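Local coordinates for protein VirX1 (Cyanophage Syn10, PDB 6QGM) that iodinates diverse substrates as a marine viral halogenase, probably with the help of a flavin cofactor, at residues B[242-247]-B[395-400]; B[328-333]-B[350-355]. All blocks are in the same frame, centred on the assembly; numbering follows the deposited sequence.

Contact 1. Residues B[242-247]-B[395-400]; sequences SPFSKK and QIDSFS
Phe-244 turns its CG beside its own backbone N (chi1 -67°), aiming the ring at the helix, while Lys-247 sets its CG between the backbone N and the carbonyl carbon (chi1 53°) and then runs out fully extended; both side chains thereby reach Ser-400. N of Lys-247 bonds to O of Phe-244 at 3.0 Å, closing a tight beta turn of type I shape.

Ser-400 meets the phenyl ring with a CH-pi contact. Its CB sits over the ring centre of Phe-244, 3.8 Å from the centroid and only 8° off the normal, so the methylene lies squarely on one face. A small residue suits this position, because the helix backbone can come close to the flat ring. At the ring's edge, near its plane, lie Ile-396, whose CG1 is 4.1 Å from Phe-244 CZ, and the carboxylate of Asp-397.

The hydroxyl adds a polar grip beside the apolar one. Lys-247 NZ donates to Ser-400 OG at 2.8 Å, using OG as acceptor, while the single hydroxyl proton can go to the carbonyl oxygen of either Ile-396 or Asp-397. Lysine suits a turn that must reach across to the helix: its methylenes bridge the gap and its ammonium ends among polar atoms. Two lysines and two aspartates alternate here, Lys-247 in a salt bridge with Asp-401 and Lys-332 in one with Asp-397, whose OD1 is 5.1 Å from Lys-247 NZ.

The contact thus fastens the turn after strand 241-243 to the middle of helix 382-408, with Lys-332 of the neighbouring strand 331-333 lying against both Phe-244 and Ile-396, and helix 360-373 packing against Gln-395 and Phe-399.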
ATOM      1  N   SER B 242       8.691 -20.333 -14.718  1.00 57.72           N
ATOM      2  CA  SER B 242       8.576 -18.932 -15.218  1.00 57.04           C
ATOM      3  C   SER B 242       9.969 -18.373 -15.485  1.00 56.40           C
ATOM      4  O   SER B 242      10.702 -18.098 -14.541  1.00 54.24           O
ATOM      5  CB  SER B 242       7.847 -18.031 -14.249  1.00 56.63           C
ATOM      6  OG  SER B 242       6.555 -18.519 -13.948  1.00 56.82           O
ATOM      7  N   PRO B 243      10.375 -18.156 -16.756  1.00 57.98           N
ATOM      8  CA  PRO B 243      11.668 -17.530 -17.053  1.00 56.75           C
ATOM      9  C   PRO B 243      11.616 -16.016 -16.768  1.00 54.81           C
ATOM     10  O   PRO B 243      10.529 -15.489 -16.732  1.00 56.04           O
ATOM     11  CB  PRO B 243      11.868 -17.841 -18.544  1.00 55.81           C
ATOM     12  CG  PRO B 243      10.465 -17.863 -19.086  1.00 56.64           C
ATOM     13  CD  PRO B 243       9.620 -18.473 -17.978  1.00 58.41           C
ATOM     14  N   PHE B 244      12.772 -15.370 -16.573  1.00 52.22           N
ATOM     15  CA  PHE B 244      12.897 -13.909 -16.331  1.00 51.34           C
ATOM     16  C   PHE B 244      13.223 -13.146 -17.632  1.00 52.79           C
ATOM     17  O   PHE B 244      13.604 -11.946 -17.529  1.00 51.76           O
ATOM     18  CB  PHE B 244      13.994 -13.614 -15.302  1.00 51.74           C
ATOM     19  CG  PHE B 244      13.728 -14.081 -13.889  1.00 48.90           C
ATOM     20  CD1 PHE B 244      12.487 -13.888 -13.305  1.00 47.04           C
ATOM     21  CD2 PHE B 244      14.731 -14.674 -13.131  1.00 47.11           C
ATOM     22  CE1 PHE B 244      12.247 -14.306 -12.007  1.00 46.74           C
ATOM     23  CE2 PHE B 244      14.485 -15.089 -11.834  1.00 45.93           C
ATOM     24  CZ  PHE B 244      13.243 -14.907 -11.278  1.00 46.33           C
ATOM     25  N   SER B 245      13.077 -13.794 -18.802  1.00 55.22           N
ATOM     26  CA  SER B 245      13.587 -13.321 -20.124  1.00 54.82           C
ATOM     27  C   SER B 245      12.944 -11.992 -20.547  1.00 55.00           C
ATOM     28  O   SER B 245      13.498 -11.334 -21.457  1.00 54.17           O
ATOM     29  CB  SER B 245      13.437 -14.362 -21.206  1.00 53.71           C
ATOM     30  OG  SER B 245      12.241 -15.089 -21.041  1.00 54.45           O
ATOM     31  N   LYS B 246      11.836 -11.600 -19.915  1.00 56.52           N
ATOM     32  CA  LYS B 246      11.162 -10.308 -20.192  1.00 59.77           C
ATOM     33  C   LYS B 246      11.948  -9.126 -19.615  1.00 59.51           C
ATOM     34  O   LYS B 246      11.767  -8.040 -20.181  1.00 61.95           O
ATOM     35  CB  LYS B 246       9.707 -10.377 -19.718  1.00 63.94           C
ATOM     36  CG  LYS B 246       8.733 -10.767 -20.831  1.00 68.35           C
ATOM     37  CD  LYS B 246       7.707 -11.865 -20.551  1.00 70.41           C
ATOM     38  CE  LYS B 246       7.369 -12.570 -21.845  1.00 75.26           C
ATOM     39  NZ  LYS B 246       6.084 -13.302 -21.742  1.00 81.08           N
ATOM     40  N   LYS B 247      12.794  -9.307 -18.588  1.00 56.70           N
ATOM     41  CA  LYS B 247      13.615  -8.189 -18.011  1.00 57.18           C
ATOM     42  C   LYS B 247      15.118  -8.527 -17.972  1.00 57.96           C
ATOM     43  O   LYS B 247      15.953  -7.568 -17.900  1.00 61.45           O
ATOM     44  CB  LYS B 247      13.119  -7.800 -16.614  1.00 57.08           C
ATOM     45  CG  LYS B 247      13.003  -8.957 -15.634  1.00 58.78           C
ATOM     46  CD  LYS B 247      12.257  -8.595 -14.394  1.00 57.63           C
ATOM     47  CE  LYS B 247      12.391  -9.669 -13.354  1.00 57.66           C
ATOM     48  NZ  LYS B 247      11.611  -9.319 -12.150  1.00 59.48           N
ATOM     49  N   GLN B 395      10.590 -12.846  -2.806  1.00 50.19           N
ATOM     50  CA  GLN B 395      12.027 -12.532  -2.628  1.00 52.44           C
ATOM     51  C   GLN B 395      12.740 -12.592  -3.981  1.00 53.17           C
ATOM     52  O   GLN B 395      13.457 -11.635  -4.322  1.00 56.22           O
ATOM     53  CB  GLN B 395      12.663 -13.486  -1.629  1.00 53.65           C
ATOM     54  CG  GLN B 395      14.173 -13.363  -1.599  1.00 56.66           C
ATOM     55  CD  GLN B 395      14.740 -13.544  -0.211  1.00 60.51           C
ATOM     56  OE1 GLN B 395      15.456 -14.507   0.083  1.00 60.23           O
ATOM     57  NE2 GLN B 395      14.422 -12.587   0.651  1.00 61.40           N
ATOM     58  N   ILE B 396      12.552 -13.679  -4.728  1.00 53.62           N
ATOM     59  CA  ILE B 396      13.273 -13.889  -6.016  1.00 52.61           C
ATOM     60  C   ILE B 396      12.747 -12.894  -7.060  1.00 53.75           C
ATOM     61  O   ILE B 396      13.534 -12.481  -7.916  1.00 56.85           O
ATOM     62  CB  ILE B 396      13.209 -15.359  -6.461  1.00 49.90           C
ATOM     63  CG1 ILE B 396      14.349 -15.683  -7.420  1.00 47.79           C
ATOM     64  CG2 ILE B 396      11.847 -15.711  -7.029  1.00 51.72           C
ATOM     65  CD1 ILE B 396      14.536 -17.151  -7.669  1.00 48.59           C
ATOM     66  N   ASP B 397      11.488 -12.474  -6.956  1.00 53.81           N
ATOM     67  CA  ASP B 397      10.910 -11.424  -7.841  1.00 55.34           C
ATOM     68  C   ASP B 397      11.569 -10.073  -7.518  1.00 56.31           C
ATOM     69  O   ASP B 397      11.952  -9.345  -8.476  1.00 52.51           O
ATOM     70  CB  ASP B 397       9.382 -11.358  -7.723  1.00 56.93           C
ATOM     71  CG  ASP B 397       8.659 -12.361  -8.633  1.00 60.49           C
ATOM     72  OD1 ASP B 397       9.349 -13.070  -9.442  1.00 60.45           O
ATOM     73  OD2 ASP B 397       7.401 -12.421  -8.556  1.00 63.14           O
ATOM     74  N   SER B 398      11.692  -9.740  -6.224  1.00 57.20           N
ATOM     75  CA  SER B 398      12.390  -8.529  -5.725  1.00 56.64           C
ATOM     76  C   SER B 398      13.799  -8.482  -6.305  1.00 55.50           C
ATOM     77  O   SER B 398      14.153  -7.484  -6.963  1.00 52.75           O
ATOM     78  CB  SER B 398      12.420  -8.495  -4.226  1.00 59.19           C
ATOM     79  OG  SER B 398      11.105  -8.414  -3.707  1.00 66.62           O
ATOM     80  N   PHE B 399      14.575  -9.544  -6.085  1.00 56.39           N
ATOM     81  CA  PHE B 399      16.015  -9.588  -6.432  1.00 56.90           C
ATOM     82  C   PHE B 399      16.180  -9.540  -7.950  1.00 57.19           C
ATOM     83  O   PHE B 399      17.138  -8.893  -8.390  1.00 61.30           O
ATOM     84  CB  PHE B 399      16.697 -10.794  -5.784  1.00 57.29           C
ATOM     85  CG  PHE B 399      17.309 -10.493  -4.447  1.00 57.53           C
ATOM     86  CD1 PHE B 399      18.539  -9.848  -4.381  1.00 58.64           C
ATOM     87  CD2 PHE B 399      16.636 -10.778  -3.266  1.00 58.42           C
ATOM     88  CE1 PHE B 399      19.091  -9.501  -3.158  1.00 57.38           C
ATOM     89  CE2 PHE B 399      17.194 -10.434  -2.045  1.00 57.03           C
ATOM     90  CZ  PHE B 399      18.425  -9.814  -1.997  1.00 57.94           C
ATOM     91  N   SER B 400      15.298 -10.191  -8.715  1.00 56.38           N
ATOM     92  CA  SER B 400      15.378 -10.224 -10.203  1.00 55.59           C
ATOM     93  C   SER B 400      15.127  -8.813 -10.762  1.00 55.76           C
ATOM     94  O   SER B 400      15.857  -8.428 -11.702  1.00 56.25           O
ATOM     95  CB  SER B 400      14.452 -11.268 -10.804  1.00 54.43           C
ATOM     96  OG  SER B 400      13.096 -10.994 -10.497  1.00 55.70           O
TER

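Contact 2. Residues B[328-333]-B[350-355]; sequences IGHGKR and FIEPLE
Glu-352, which crosses the far end of the His-330 imidazole, has its OE1 gripped by two donors, Asn-250 ND2 and Trp-280 NE1. Trp-280 opens a Trp-Val-Trp-Asn-Ile-Pro run that fits the WxWxIP motif of flavin-dependent halogenases. With Tyr-407 bonded to OE2 as well, the buried acid is satisfied. The aliphatic part of Glu-352 does the touching, with CG 3.4 Å from His-330 CE1, and OE2 lies at the ring's edge, in its plane. Asn-250 contributes its carbonyl oxygen too: the ND1 bond of His-330 to Asn-250 O limits how the imidazole can rotate. Histidine suits the place because it offers both a polar edge and a face for an aromatic neighbour.

The backbones meet in a small antiparallel sheet of three strands, ordered 241-243, 331-333, 349-350. Phe-350 N donates to Gly-331 O at 3.0 Å and Gly-331 N to Phe-350 O at 3.2 Å, a loose pairing. Just before it the chain fits two successive inverse gamma turns, centred on Gly-329 and His-330.

His-330 and Phe-350 form a T-shaped pair, the edge of the phenyl ring directed at the imidazole face, with centroids 5.9 Å apart and planes at 73°. Phe-350 also meets Phe-228 edge-to-face; an aromatic residue suits the position because its ring can offer an edge to a neighbouring face.

Phe-350 extends with CG opposite the backbone N (chi1 171°), which carries its ring out to Ile-328, whose CD1 packs 4.0 Å from Phe-350 CE1.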
ATOM      1  N   ILE B 328      21.523 -22.306 -17.976  1.00 76.38           N
ATOM      2  CA  ILE B 328      21.058 -21.702 -16.700  1.00 79.33           C
ATOM      3  C   ILE B 328      19.537 -21.573 -16.788  1.00 78.58           C
ATOM      4  O   ILE B 328      19.054 -20.929 -17.764  1.00 80.35           O
ATOM      5  CB  ILE B 328      21.742 -20.354 -16.393  1.00 79.47           C
ATOM      6  CG1 ILE B 328      21.600 -19.337 -17.530  1.00 80.23           C
ATOM      7  CG2 ILE B 328      23.192 -20.596 -16.012  1.00 78.12           C
ATOM      8  CD1 ILE B 328      21.632 -17.897 -17.054  1.00 80.86           C
ATOM      9  N   GLY B 329      18.828 -22.158 -15.811  1.00 73.83           N
ATOM     10  CA  GLY B 329      17.401 -21.903 -15.589  1.00 72.09           C
ATOM     11  C   GLY B 329      17.176 -20.524 -14.990  1.00 68.68           C
ATOM     12  O   GLY B 329      16.981 -20.498 -13.765  1.00 72.95           O
ATOM     13  N   HIS B 330      17.172 -19.458 -15.807  1.00 64.30           N
ATOM     14  CA  HIS B 330      17.096 -18.046 -15.344  1.00 65.90           C
ATOM     15  C   HIS B 330      15.630 -17.662 -15.096  1.00 66.18           C
ATOM     16  O   HIS B 330      14.969 -17.106 -16.005  1.00 68.53           O
ATOM     17  CB  HIS B 330      17.790 -17.094 -16.327  1.00 64.40           C
ATOM     18  CG  HIS B 330      18.293 -15.841 -15.685  1.00 62.31           C
ATOM     19  ND1 HIS B 330      19.141 -14.984 -16.325  1.00 59.88           N
ATOM     20  CD2 HIS B 330      18.099 -15.325 -14.457  1.00 62.36           C
ATOM     21  CE1 HIS B 330      19.428 -13.973 -15.534  1.00 60.95           C
ATOM     22  NE2 HIS B 330      18.805 -14.161 -14.381  1.00 61.08           N
ATOM     23  N   GLY B 331      15.151 -17.960 -13.890  1.00 62.63           N
ATOM     24  CA  GLY B 331      13.725 -17.883 -13.541  1.00 63.99           C
ATOM     25  C   GLY B 331      13.446 -18.622 -12.253  1.00 62.94           C
ATOM     26  O   GLY B 331      14.377 -18.801 -11.447  1.00 66.38           O
ATOM     27  N   LYS B 332      12.199 -19.048 -12.078  1.00 61.01           N
ATOM     28  CA  LYS B 332      11.705 -19.747 -10.869  1.00 61.82           C
ATOM     29  C   LYS B 332      10.601 -20.713 -11.291  1.00 58.96           C
ATOM     30  O   LYS B 332       9.875 -20.411 -12.259  1.00 58.67           O
ATOM     31  CB  LYS B 332      11.098 -18.745  -9.887  1.00 63.28           C
ATOM     32  CG  LYS B 332      10.270 -17.674 -10.584  1.00 65.04           C
ATOM     33  CD  LYS B 332       9.267 -16.983  -9.735  1.00 67.35           C
ATOM     34  CE  LYS B 332       8.236 -16.277 -10.585  1.00 66.71           C
ATOM     35  NZ  LYS B 332       7.365 -15.401  -9.759  1.00 70.71           N
ATOM     36  N   ARG B 333      10.471 -21.816 -10.564  1.00 55.76           N
ATOM     37  CA  ARG B 333       9.248 -22.644 -10.583  1.00 54.05           C
ATOM     38  C   ARG B 333       8.100 -21.781 -10.036  1.00 53.48           C
ATOM     39  O   ARG B 333       8.355 -20.849  -9.229  1.00 51.06           O
ATOM     40  CB  ARG B 333       9.459 -23.909  -9.755  1.00 54.06           C
ATOM     41  CG  ARG B 333      10.641 -24.760 -10.193  1.00 55.02           C
ATOM     42  CD  ARG B 333      10.377 -25.427 -11.525  1.00 55.70           C
ATOM     43  NE  ARG B 333      11.597 -25.831 -12.207  1.00 55.01           N
ATOM     44  CZ  ARG B 333      11.611 -26.440 -13.380  1.00 55.75           C
ATOM     45  NH1 ARG B 333      10.471 -26.736 -13.982  1.00 58.17           N
ATOM     46  NH2 ARG B 333      12.753 -26.756 -13.949  1.00 56.33           N
ATOM     47  N   PHE B 350      16.819 -19.327  -9.805  1.00 55.75           N
ATOM     48  CA  PHE B 350      18.184 -18.817 -10.052  1.00 56.94           C
ATOM     49  C   PHE B 350      18.068 -17.415 -10.659  1.00 57.69           C
ATOM     50  O   PHE B 350      17.281 -17.228 -11.602  1.00 67.59           O
ATOM     51  CB  PHE B 350      18.942 -19.817 -10.934  1.00 56.35           C
ATOM     52  CG  PHE B 350      20.276 -19.335 -11.443  1.00 56.29           C
ATOM     53  CD1 PHE B 350      20.363 -18.545 -12.576  1.00 54.48           C
ATOM     54  CD2 PHE B 350      21.451 -19.658 -10.780  1.00 55.98           C
ATOM     55  CE1 PHE B 350      21.595 -18.106 -13.043  1.00 53.15           C
ATOM     56  CE2 PHE B 350      22.677 -19.208 -11.244  1.00 53.49           C
ATOM     57  CZ  PHE B 350      22.746 -18.445 -12.376  1.00 51.95           C
ATOM     58  N   ILE B 351      18.817 -16.461 -10.117  1.00 54.83           N
ATOM     59  CA  ILE B 351      19.137 -15.153 -10.759  1.00 57.72           C
ATOM     60  C   ILE B 351      20.625 -15.180 -11.096  1.00 58.59           C
ATOM     61  O   ILE B 351      21.393 -15.650 -10.266  1.00 61.74           O
ATOM     62  CB  ILE B 351      18.778 -13.970  -9.841  1.00 60.20           C
ATOM     63  CG1 ILE B 351      17.371 -14.106  -9.266  1.00 63.37           C
ATOM     64  CG2 ILE B 351      18.968 -12.641 -10.554  1.00 60.57           C
ATOM     65  CD1 ILE B 351      17.156 -13.336  -7.990  1.00 60.82           C
ATOM     66  N   GLU B 352      21.017 -14.734 -12.287  1.00 62.03           N
ATOM     67  CA  GLU B 352      22.451 -14.596 -12.639  1.00 62.59           C
ATOM     68  C   GLU B 352      23.109 -13.856 -11.479  1.00 58.89           C
ATOM     69  O   GLU B 352      22.510 -12.929 -10.928  1.00 57.94           O
ATOM     70  CB  GLU B 352      22.608 -13.883 -13.978  1.00 65.64           C
ATOM     71  CG  GLU B 352      22.066 -12.451 -14.010  1.00 67.39           C
ATOM     72  CD  GLU B 352      22.326 -11.763 -15.332  1.00 69.43           C
ATOM     73  OE1 GLU B 352      23.261 -12.201 -16.012  1.00 74.94           O
ATOM     74  OE2 GLU B 352      21.570 -10.882 -15.721  1.00 73.92           O
ATOM     75  N   PRO B 353      24.328 -14.252 -11.047  1.00 56.13           N
ATOM     76  CA  PRO B 353      24.898 -13.760  -9.778  1.00 54.11           C
ATOM     77  C   PRO B 353      25.521 -12.354  -9.829  1.00 50.93           C
ATOM     78  O   PRO B 353      26.567 -12.162  -9.274  1.00 50.92           O
ATOM     79  CB  PRO B 353      25.955 -14.820  -9.466  1.00 52.85           C
ATOM     80  CG  PRO B 353      26.460 -15.188 -10.861  1.00 55.42           C
ATOM     81  CD  PRO B 353      25.226 -15.175 -11.751  1.00 55.81           C
ATOM     82  N   LEU B 354      24.850 -11.405 -10.474  1.00 50.98           N
ATOM     83  CA  LEU B 354      25.294  -9.987 -10.581  1.00 52.94           C
ATOM     84  C   LEU B 354      25.181  -9.315  -9.201  1.00 52.56           C
ATOM     85  O   LEU B 354      25.938  -8.358  -8.944  1.00 52.19           O
ATOM     86  CB  LEU B 354      24.432  -9.265 -11.625  1.00 51.68           C
ATOM     87  CG  LEU B 354      24.872  -7.843 -11.955  1.00 51.78           C
ATOM     88  CD1 LEU B 354      26.282  -7.823 -12.509  1.00 52.68           C
ATOM     89  CD2 LEU B 354      23.920  -7.184 -12.936  1.00 51.57           C
ATOM     90  N   GLU B 355      24.267  -9.795  -8.355  1.00 50.45           N
ATOM     91  CA  GLU B 355      24.127  -9.310  -6.965  1.00 51.93           C
ATOM     92  C   GLU B 355      24.460 -10.462  -6.006  1.00 52.12           C
ATOM     93  O   GLU B 355      23.940 -10.480  -4.886  1.00 51.07           O
ATOM     94  CB  GLU B 355      22.736  -8.700  -6.784  1.00 53.98           C
ATOM     95  CG  GLU B 355      22.660  -7.254  -7.230  1.00 55.68           C
ATOM     96  CD  GLU B 355      23.549  -6.281  -6.459  1.00 58.88           C
ATOM     97  OE1 GLU B 355      23.758  -6.521  -5.237  1.00 61.04           O
ATOM     98  OE2 GLU B 355      24.043  -5.289  -7.072  1.00 60.87           O
TER

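In the fold
The two contacts lie with centres about 8 Å apart and are joined by the pairing of strands 241-243 and 331-333: Ser-242 N is 2.7 Å from Lys-332 O, and Phe-244 N is 2.9 Å from His-330 O, both probable hydrogen bonds. Contact 1 attaches one edge of the three-stranded sheet to helix 382-408, and contact 2 adds the other edge. Ile-351 of contact 2 packs on Ile-396 and Phe-399 of contact 1, its CD1 3.4 Å from Phe-399 CB. The Glu-Pro-Leu-Glu run of contact 2 continues into Ser-Thr-Gly; by analogy with the flavin-dependent tryptophan halogenases, where the equivalent glutamate is catalytic, Glu-355 probably lies at the active site.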